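Long-range contacts in AgaA (Rhizobium radiobacter, PDB 6HLX), which binds the opine agropinic acid as the periplasmic substrate-binding protein of an ABC transporter, so that it can be imported into the bacterium: residues Val324-Ala328 with Tyr372-Val376; Ile270-Phe275 with Phe334-Thr338; Thr122-Ala126 with Gly420-Val424; Ala126-Tyr130 with Ile383-Trp388. All blocks are in the same frame, centred on the assembly; numbering follows the deposited sequence.

Contact 1: Val324-Ala328 with Tyr372-Val376; sequences VRLLA and YDFTV. With EDO (1,2-ethanediol), chain B.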
# COMPACT_ATOMS: atom_id res chain seq x y z
N VAL A 324 16.98 19.54 -10.06
CA VAL A 324 16.32 18.76 -9.03
C VAL A 324 16.72 17.30 -9.18
O VAL A 324 17.11 16.88 -10.26
CB VAL A 324 14.77 18.95 -9.11
CG1 VAL A 324 14.20 18.44 -10.42
CG2 VAL A 324 14.03 18.34 -7.91
N ARG A 325 16.56 16.52 -8.11
CA ARG A 325 16.82 15.09 -8.16
C ARG A 325 15.51 14.33 -7.98
O ARG A 325 14.72 14.69 -7.11
CB ARG A 325 17.80 14.67 -7.06
CG ARG A 325 19.17 15.38 -7.15
CD ARG A 325 20.23 14.62 -6.38
NE ARG A 325 20.61 13.38 -7.05
CZ ARG A 325 21.60 13.27 -7.94
NH1 ARG A 325 22.33 14.33 -8.27
NH2 ARG A 325 21.87 12.09 -8.50
N LEU A 326 15.29 13.30 -8.81
CA LEU A 326 14.10 12.44 -8.72
C LEU A 326 14.49 11.07 -8.19
O LEU A 326 15.32 10.38 -8.79
CB LEU A 326 13.44 12.28 -10.09
CG LEU A 326 12.23 11.32 -10.26
CD1 LEU A 326 11.05 11.76 -9.37
CD2 LEU A 326 11.79 11.29 -11.71
N LEU A 327 13.85 10.69 -7.08
CA LEU A 327 14.09 9.37 -6.48
C LEU A 327 13.13 8.35 -7.06
O LEU A 327 11.90 8.53 -7.01
CB LEU A 327 13.92 9.43 -4.94
CG LEU A 327 14.00 8.10 -4.18
CD1 LEU A 327 15.40 7.44 -4.32
CD2 LEU A 327 13.60 8.28 -2.72
N ALA A 328 13.67 7.23 -7.52
CA ALA A 328 12.83 6.10 -7.94
C ALA A 328 13.63 4.84 -7.60
O ALA A 328 14.28 4.82 -6.55
CB ALA A 328 12.49 6.20 -9.44
N TYR A 372 14.52 13.18 -0.04
CA TYR A 372 14.37 13.32 -1.48
C TYR A 372 13.77 14.69 -1.80
O TYR A 372 13.22 15.31 -0.89
CB TYR A 372 13.47 12.19 -2.04
CG TYR A 372 12.04 12.15 -1.54
CD1 TYR A 372 11.04 12.89 -2.18
CD2 TYR A 372 11.65 11.29 -0.52
CE1 TYR A 372 9.70 12.79 -1.79
CE2 TYR A 372 10.32 11.21 -0.09
CZ TYR A 372 9.34 11.96 -0.74
OH TYR A 372 8.01 11.84 -0.40
N ASP A 373 13.83 15.12 -3.08
CA ASP A 373 13.22 16.37 -3.59
C ASP A 373 11.81 15.98 -4.08
O ASP A 373 10.81 16.57 -3.68
CB ASP A 373 14.06 16.93 -4.75
CG ASP A 373 15.47 17.36 -4.38
OD1 ASP A 373 15.72 17.61 -3.19
OD2 ASP A 373 16.34 17.42 -5.29
N PHE A 374 11.73 14.94 -4.93
CA PHE A 374 10.47 14.32 -5.35
C PHE A 374 10.69 12.88 -5.70
O PHE A 374 11.84 12.47 -5.88
CB PHE A 374 9.70 15.09 -6.44
CG PHE A 374 10.21 15.20 -7.86
CD1 PHE A 374 11.58 15.33 -8.12
CD2 PHE A 374 9.32 15.34 -8.93
CE1 PHE A 374 12.05 15.55 -9.43
CE2 PHE A 374 9.79 15.56 -10.24
CZ PHE A 374 11.15 15.66 -10.47
N THR A 375 9.62 12.07 -5.66
CA THR A 375 9.76 10.62 -5.89
C THR A 375 8.65 10.09 -6.74
O THR A 375 7.53 10.60 -6.68
CB THR A 375 9.89 9.84 -4.55
OG1 THR A 375 10.17 8.45 -4.81
CG2 THR A 375 8.61 9.91 -3.67
N VAL A 376 8.98 9.10 -7.59
CA VAL A 376 7.98 8.38 -8.38
C VAL A 376 7.07 7.65 -7.36
O VAL A 376 7.55 6.95 -6.46
CB VAL A 376 8.63 7.40 -9.38
CG1 VAL A 376 7.60 6.46 -10.01
CG2 VAL A 376 9.39 8.17 -10.46
C1 EDO B . 14.83 19.59 1.27
O1 EDO B . 15.46 20.65 0.57
C2 EDO B . 14.03 18.74 0.26
O2 EDO B . 14.90 18.08 -0.64
O HOH W 1 15.04 13.27 -4.84
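Phe374 carries CG between its backbone N and carbonyl carbon (chi1 69°), which sets its ring against Leu326, while Thr375 turns OG1 opposite its backbone N (chi1 -174°) to meet the carbonyl of Leu327. Leu326 CD1 stands almost squarely over the middle of the Phe374 ring, 3.7 Å from the centroid, a CH-pi contact. Arg325 O lies in the plane of that ring, at its edge. Beside it, Val324 CG1 approaches Phe374 CE1 to 3.7 Å. Leu327 and Thr375 are paired in parallel register, joining strands 322-327 and 374-379 of a mixed sheet, and Leu327 N donates to Phe374 O at 2.9 Å. Leu327 O is gripped twice: by Val376 N at 3.0 Å and, from above the carbonyl plane, by Thr375 OG1 at 2.8 Å. Just before strand 374-379 begins, Asp373 OD2 receives Arg325 N on its anti lone pair at 3.0 Å, and a water bridges Arg325 O and Asp373 N. Thr375 OG1 gives its hydrogen to Leu327 O and accepts from Arg363 NH1, tying the strand backbone to an arginine that also binds agropinic acid.

Contact 2: Ile270-Phe275 with Phe334-Thr338; sequences IINTAF and FQQNT. With G9Z (agropinic acid), chain E.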
# COMPACT_ATOMS: atom_id res chain seq x y z
N ILE A 270 4.72 7.81 -20.66
CA ILE A 270 4.89 6.87 -19.54
C ILE A 270 4.27 5.51 -19.88
O ILE A 270 4.93 4.49 -19.74
CB ILE A 270 4.36 7.45 -18.20
CG1 ILE A 270 5.19 8.70 -17.78
CG2 ILE A 270 4.38 6.36 -17.10
CD1 ILE A 270 4.59 9.48 -16.65
N ILE A 271 2.99 5.50 -20.31
CA ILE A 271 2.27 4.26 -20.64
C ILE A 271 3.03 3.43 -21.69
O ILE A 271 3.22 2.22 -21.49
CB ILE A 271 0.80 4.56 -21.07
CG1 ILE A 271 0.00 5.17 -19.89
CG2 ILE A 271 0.10 3.31 -21.65
CD1 ILE A 271 -1.28 5.90 -20.29
N ASN A 272 3.46 4.07 -22.79
CA ASN A 272 4.12 3.38 -23.90
C ASN A 272 5.56 2.96 -23.62
O ASN A 272 5.97 1.92 -24.14
CB ASN A 272 4.05 4.21 -25.21
CG ASN A 272 2.62 4.39 -25.68
OD1 ASN A 272 1.75 3.56 -25.41
ND2 ASN A 272 2.34 5.48 -26.40
N THR A 273 6.33 3.75 -22.86
CA THR A 273 7.75 3.41 -22.63
C THR A 273 8.01 2.65 -21.33
O THR A 273 9.07 2.06 -21.21
CB THR A 273 8.67 4.65 -22.72
OG1 THR A 273 8.48 5.47 -21.57
CG2 THR A 273 8.49 5.46 -24.02
N ALA A 274 7.09 2.71 -20.35
CA ALA A 274 7.28 2.03 -19.06
C ALA A 274 6.34 0.86 -18.85
O ALA A 274 6.60 0.01 -17.99
CB ALA A 274 7.12 3.03 -17.92
N PHE A 275 5.18 0.86 -19.54
CA PHE A 275 4.15 -0.17 -19.33
C PHE A 275 3.69 -0.90 -20.60
O PHE A 275 2.60 -1.49 -20.62
CB PHE A 275 2.94 0.45 -18.59
CG PHE A 275 3.28 0.94 -17.21
CD1 PHE A 275 3.74 2.24 -17.01
CD2 PHE A 275 3.18 0.10 -16.10
CE1 PHE A 275 4.08 2.70 -15.73
CE2 PHE A 275 3.48 0.57 -14.82
CZ PHE A 275 3.94 1.86 -14.65
N PHE A 334 9.37 -0.71 -14.43
CA PHE A 334 8.39 0.37 -14.69
C PHE A 334 8.71 1.65 -13.92
O PHE A 334 8.40 2.73 -14.40
CB PHE A 334 6.95 -0.10 -14.47
CG PHE A 334 6.58 -0.39 -13.03
CD1 PHE A 334 6.15 0.63 -12.19
CD2 PHE A 334 6.68 -1.69 -12.52
CE1 PHE A 334 5.83 0.36 -10.85
CE2 PHE A 334 6.34 -1.96 -11.18
CZ PHE A 334 5.91 -0.93 -10.36
N GLN A 335 9.29 1.54 -12.71
CA GLN A 335 9.65 2.72 -11.90
C GLN A 335 10.82 3.45 -12.57
O GLN A 335 10.78 4.68 -12.76
CB GLN A 335 10.04 2.27 -10.49
CG GLN A 335 8.87 1.82 -9.62
CD GLN A 335 8.61 2.78 -8.49
OE1 GLN A 335 9.40 3.68 -8.19
NE2 GLN A 335 7.48 2.59 -7.83
N GLN A 336 11.86 2.68 -12.96
CA GLN A 336 13.00 3.29 -13.66
C GLN A 336 12.56 3.97 -14.96
O GLN A 336 12.94 5.12 -15.21
CB GLN A 336 14.07 2.24 -13.97
CG GLN A 336 15.15 2.80 -14.91
CD GLN A 336 16.32 1.87 -14.99
OE1 GLN A 336 16.90 1.51 -13.98
NE2 GLN A 336 16.69 1.47 -16.19
N ASN A 337 11.75 3.29 -15.78
CA ASN A 337 11.32 3.85 -17.07
C ASN A 337 10.36 5.02 -16.90
O ASN A 337 10.42 5.98 -17.69
CB ASN A 337 10.77 2.76 -17.99
CG ASN A 337 11.87 1.87 -18.49
OD1 ASN A 337 12.98 2.32 -18.80
ND2 ASN A 337 11.61 0.58 -18.55
N THR A 338 9.53 4.99 -15.83
CA THR A 338 8.66 6.15 -15.55
C THR A 338 9.57 7.33 -15.22
O THR A 338 9.34 8.45 -15.70
CB THR A 338 7.67 5.85 -14.40
OG1 THR A 338 6.73 4.86 -14.85
CG2 THR A 338 6.91 7.12 -13.91
OAM G9Z E . 6.36 -2.15 -2.80
CAB G9Z E . 6.46 -1.63 -3.92
CAC G9Z E . 7.44 -2.03 -4.85
CB G9Z E . 7.21 -1.15 -6.12
CA G9Z E . 6.15 -0.14 -5.71
C G9Z E . 5.07 -0.11 -6.65
O G9Z E . 4.14 -0.95 -6.53
N G9Z E . 5.75 -0.57 -4.33
CAG G9Z E . 4.62 0.05 -3.54
CAH G9Z E . 5.07 1.36 -2.90
OAP G9Z E . 5.38 2.26 -3.96
CAI G9Z E . 3.99 1.98 -2.00
OAQ G9Z E . 3.38 0.93 -1.20
CAJ G9Z E . 4.60 3.02 -1.00
OAR G9Z E . 3.56 3.57 -0.18
CAK G9Z E . 5.45 4.16 -1.62
OAT G9Z E . 6.16 4.85 -0.58
CAL G9Z E . 4.60 5.13 -2.47
OAS G9Z E . 5.47 6.08 -3.13
OXT G9Z E . 5.12 0.73 -7.59
O HOH W 2 10.89 5.87 -20.44
O HOH W 3 9.31 -0.91 -17.79
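The first turn of helix 333-347, which supplies Phe334 and Gln335 to the agropinic acid pocket, packs across the end of helix 267-274 at Ala274 and Phe275. The two short axes pass 9.0 Å apart at 127°, an approach consistent with the small side chain of Ala274, whose CB lies against Asn337 CB at 3.7 Å and Thr338 OG1 at 3.6 Å. Just past the helix end, the ring of Phe275 lies under Phe334 CB, which sits over its face 3.9 Å from the centroid. The two phenyl rings themselves meet obliquely, planes 37° apart, with Phe275 CZ touching Phe334 CD1 at 3.5 Å. With CG placed between backbone N and carbonyl carbon (chi1 69°), the Phe334 ring extends beyond the helix contact, and its edge meets the ligand carboxylate, CZ lying 3.3 Å from OXT. The same carboxylate oxygen accepts a hydrogen bond from Gln335 NE2 at 3.0 Å. Thr338 OG1 is turned back onto its own helix, donating to Phe334 O at 2.7 Å from the face opposite to that used by Thr338 N. The polar link between the helices runs through two waters, one joining Thr273 OG1, which is also hydrogen-bonded to Ala269 O, to Asn337 O, the other Asn337 ND2 to Ala274 O. Met241 of strand 240-245 packs against Phe275, Phe334 and Thr338. Apolar helix packing that passes directly into ligand-binding residues at a helix start fits the architecture of periplasmic binding proteins, whose substrate is enclosed between lobes.

Contact 3: Thr122-Ala126 with Gly420-Val424; sequences TPSVA and GRATV
Arg421 lays the aliphatic part of its side chain along Ser124, with CG 3.4 Å from Ser124 OG and CD equally near that oxygen. The chain then bends at chi3 (-65°), carrying the guanidinium group past the serine. There NH1 gives a hydrogen to a water that also donates to Pro123 O and is bonded to Thr122 OG1, so that one solvent molecule ties the arginine to two residues of the loop. The same group forms salt bridges with Asp418 through NH1 and Asp387 through NE, which probably balance its charge, and Ser390 hydrogen-bonds NH2. Between the backbones there is one direct bond: Val125 N donates to Arg421 O at 2.9 Å. This is a loop backbone serving a helix end. Helix 411-422 runs out at Ala422, and the carbonyl of Arg421, in its last turn, is taken up by the segment that leads from strand 115-120 of the antiparallel five-stranded sheet into helix 127-131. Ser124 has a second role there, its OG accepting from Ala126 N at 3.2 Å in a capping bond ahead of that helix. Both methyls of Val125 reach the accepting oxygen from the same side, CG2 lying 3.5 Å from Arg421 O, and CG1 continues to Val424 CG2 at 4.0 Å. Earlier in the loop, Pro123 CB rests against Ala422 CB at 3.9 Å, and Lys60 touches the proline as well.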
# COMPACT_ATOMS: atom_id res chain seq x y z
N THR A 122 -11.63 12.26 17.90
CA THR A 122 -12.50 12.81 16.83
C THR A 122 -13.16 11.62 16.11
O THR A 122 -12.52 10.57 16.00
CB THR A 122 -11.70 13.69 15.84
OG1 THR A 122 -10.58 12.96 15.31
CG2 THR A 122 -11.24 15.03 16.45
N PRO A 123 -14.38 11.75 15.57
CA PRO A 123 -15.02 10.59 14.91
C PRO A 123 -14.31 10.13 13.65
O PRO A 123 -13.67 10.93 12.96
CB PRO A 123 -16.42 11.09 14.55
CG PRO A 123 -16.64 12.32 15.38
CD PRO A 123 -15.29 12.92 15.59
N SER A 124 -14.43 8.82 13.37
CA SER A 124 -13.87 8.27 12.14
C SER A 124 -14.68 7.07 11.67
O SER A 124 -14.59 5.97 12.25
CB SER A 124 -12.41 7.88 12.28
OG SER A 124 -11.97 7.37 11.03
N VAL A 125 -15.40 7.26 10.56
CA VAL A 125 -16.14 6.16 9.92
C VAL A 125 -15.13 5.21 9.17
O VAL A 125 -15.56 4.20 8.62
CB VAL A 125 -17.21 6.71 8.93
CG1 VAL A 125 -18.27 7.53 9.68
CG2 VAL A 125 -16.56 7.52 7.80
N ALA A 126 -13.83 5.57 9.13
CA ALA A 126 -12.80 4.77 8.44
C ALA A 126 -11.91 3.97 9.41
O ALA A 126 -11.02 3.26 8.96
CB ALA A 126 -11.93 5.68 7.59
N GLY A 420 -15.34 14.96 6.44
CA GLY A 420 -15.67 13.77 5.65
C GLY A 420 -15.66 12.50 6.48
O GLY A 420 -16.52 11.64 6.31
N ARG A 421 -14.65 12.37 7.38
CA ARG A 421 -14.46 11.20 8.25
C ARG A 421 -15.46 11.13 9.40
O ARG A 421 -15.67 10.07 9.96
CB ARG A 421 -13.06 11.31 8.90
CG ARG A 421 -12.27 10.03 8.92
CD ARG A 421 -10.92 10.30 9.59
NE ARG A 421 -10.09 11.23 8.82
CZ ARG A 421 -9.75 12.45 9.21
NH1 ARG A 421 -10.15 12.91 10.40
NH2 ARG A 421 -8.96 13.21 8.46
N ALA A 422 -16.05 12.28 9.77
CA ALA A 422 -16.98 12.39 10.90
C ALA A 422 -18.45 12.29 10.48
O ALA A 422 -19.33 12.15 11.33
CB ALA A 422 -16.75 13.71 11.63
N THR A 423 -18.70 12.39 9.18
CA THR A 423 -20.05 12.38 8.63
C THR A 423 -20.40 10.97 8.25
O THR A 423 -19.68 10.34 7.48
CB THR A 423 -20.13 13.38 7.46
OG1 THR A 423 -19.80 14.67 7.96
CG2 THR A 423 -21.51 13.42 6.82
N VAL A 424 -21.49 10.45 8.83
CA VAL A 424 -21.88 9.07 8.58
C VAL A 424 -22.65 8.96 7.27
O VAL A 424 -22.32 8.10 6.47
CB VAL A 424 -22.60 8.41 9.78
CG1 VAL A 424 -22.82 6.91 9.54
CG2 VAL A 424 -21.82 8.64 11.09
O HOH W 4 -10.90 11.44 12.88

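Contact 4: Ala126-Tyr130 with Ile383-Trp388; sequences AMIDY and ITDADW
The Tyr130 ring has Ile383 CD1 over one face, 3.9 Å from its centroid and displaced toward the rim, and the carboxylate of Asp387 at its edge. Asp387 OD2 lies in the ring plane, 3.4 Å from Tyr130 CE2, with the carboxylate turned at 90° to the ring; its other oxygen, OD1, is hydrogen-bonded to Ser390 OG. At the end of the ring Tyr130 OH donates to Asp387 O at 2.9 Å, coming from above the carbonyl plane. Ile383 places CG1 between its backbone N and carbonyl carbon (chi1 59°), sending CD1 to the ring while CG2 meets Asp129 CB at 3.7 Å. Ala126 CB closes the join against Asp387 CB, 3.6 Å away. In the loop itself, Asp385 OD2 accepts from Asp387 N at 2.8 Å, a capping bond before helix 388-393, within a type I turn from Asp385 to Trp388. Asp129 OD1 and Thr384 OG1 share a water, and Tyr39 OH also bonds to Asp129 OD1. Asp129 and Asp385 bring like charges within 5.0 Å (OD2 to OD1), a repulsion probably eased by Arg429, which pairs with Asp385, while the edge of the Tyr130 ring, whose hydrogens are probably slightly positive, faces Asp387 OD2.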
# COMPACT_ATOMS: atom_id res chain seq x y z
N ALA A 126 -13.83 5.57 9.13
CA ALA A 126 -12.80 4.77 8.44
C ALA A 126 -11.91 3.97 9.41
O ALA A 126 -11.02 3.26 8.96
CB ALA A 126 -11.93 5.68 7.59
N MET A 127 -12.11 4.13 10.73
CA MET A 127 -11.28 3.46 11.73
C MET A 127 -11.28 1.94 11.54
O MET A 127 -10.22 1.33 11.64
CB MET A 127 -11.72 3.84 13.15
CG MET A 127 -10.81 3.27 14.26
SD MET A 127 -9.05 3.64 14.03
CE MET A 127 -9.04 5.41 14.15
N ILE A 128 -12.46 1.33 11.28
CA ILE A 128 -12.48 -0.14 11.08
C ILE A 128 -11.59 -0.53 9.88
O ILE A 128 -10.80 -1.49 9.96
CB ILE A 128 -13.94 -0.67 10.93
CG1 ILE A 128 -14.73 -0.52 12.26
CG2 ILE A 128 -13.97 -2.13 10.46
CD1 ILE A 128 -14.25 -1.42 13.43
N ASP A 129 -11.65 0.28 8.81
CA ASP A 129 -10.81 0.02 7.62
C ASP A 129 -9.31 0.14 7.96
O ASP A 129 -8.52 -0.72 7.54
CB ASP A 129 -11.18 0.96 6.47
CG ASP A 129 -12.57 0.70 5.94
OD1 ASP A 129 -12.72 -0.15 5.05
OD2 ASP A 129 -13.52 1.34 6.42
N TYR A 130 -8.92 1.16 8.74
CA TYR A 130 -7.51 1.30 9.12
C TYR A 130 -7.04 0.17 10.05
O TYR A 130 -5.87 -0.21 10.00
CB TYR A 130 -7.18 2.70 9.68
CG TYR A 130 -7.09 3.74 8.59
CD1 TYR A 130 -6.09 3.68 7.61
CD2 TYR A 130 -7.97 4.83 8.55
CE1 TYR A 130 -5.99 4.65 6.61
CE2 TYR A 130 -7.86 5.81 7.56
CZ TYR A 130 -6.88 5.70 6.59
OH TYR A 130 -6.75 6.65 5.59
N ILE A 383 -7.04 1.92 2.10
CA ILE A 383 -8.33 1.41 2.56
C ILE A 383 -9.35 1.66 1.45
O ILE A 383 -9.10 2.49 0.57
CB ILE A 383 -8.79 2.08 3.89
CG1 ILE A 383 -8.94 3.61 3.75
CG2 ILE A 383 -7.85 1.66 5.07
CD1 ILE A 383 -9.76 4.24 4.88
N THR A 384 -10.49 0.96 1.49
CA THR A 384 -11.50 1.13 0.46
C THR A 384 -12.63 2.09 0.89
O THR A 384 -13.73 2.00 0.36
CB THR A 384 -12.04 -0.22 -0.01
OG1 THR A 384 -12.62 -0.85 1.11
CG2 THR A 384 -10.95 -1.10 -0.61
N ASP A 385 -12.36 2.97 1.85
CA ASP A 385 -13.30 4.03 2.22
C ASP A 385 -12.69 5.29 1.60
O ASP A 385 -11.46 5.38 1.45
CB ASP A 385 -13.40 4.20 3.75
CG ASP A 385 -14.31 5.36 4.13
OD1 ASP A 385 -15.55 5.19 4.05
OD2 ASP A 385 -13.79 6.45 4.42
N ALA A 386 -13.54 6.32 1.33
CA ALA A 386 -13.08 7.59 0.75
C ALA A 386 -11.96 8.23 1.59
O ALA A 386 -11.17 9.03 1.05
CB ALA A 386 -14.24 8.56 0.66
N ASP A 387 -11.91 7.92 2.91
CA ASP A 387 -10.87 8.49 3.78
C ASP A 387 -9.45 7.99 3.46
O ASP A 387 -8.49 8.43 4.10
CB ASP A 387 -11.20 8.33 5.28
CG ASP A 387 -10.30 9.18 6.16
OD1 ASP A 387 -10.20 10.40 5.90
OD2 ASP A 387 -9.64 8.61 7.06
N TRP A 388 -9.30 7.12 2.43
CA TRP A 388 -7.94 6.75 1.98
C TRP A 388 -7.19 8.06 1.64
O TRP A 388 -5.97 8.14 1.75
CB TRP A 388 -7.99 5.84 0.74
CG TRP A 388 -8.45 6.49 -0.55
CD1 TRP A 388 -9.72 6.49 -1.05
CD2 TRP A 388 -7.62 7.10 -1.56
NE1 TRP A 388 -9.75 7.10 -2.29
CE2 TRP A 388 -8.46 7.46 -2.64
CE3 TRP A 388 -6.24 7.38 -1.66
CZ2 TRP A 388 -7.96 8.06 -3.82
CZ3 TRP A 388 -5.75 7.99 -2.81
CH2 TRP A 388 -6.61 8.35 -3.86
O HOH W 5 -14.44 -0.53 3.11

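Contacts 1 and 2 form one continuous unit beside the ligand, their centres 16 Å apart: Val376 CG1 of the strand pair packs on Thr338 CG2 of the helix pair at 4.0 Å. Both border agropinic acid, contact 2 through Phe334 and Gln335, contact 1 through Val376 and the side chain of Thr375, about 5 Å from it. Contacts 3 and 4 make a second unit, with centres 10 Å apart, sharing Ala126 and joined by the salt bridge from Arg421 NE to Asp387 OD1 at 3.0 Å. This unit lies away from the ligand pocket and the zinc sites; contacts 2 and 3 are on opposite sides of the chain's centre, about 37 Å between centres.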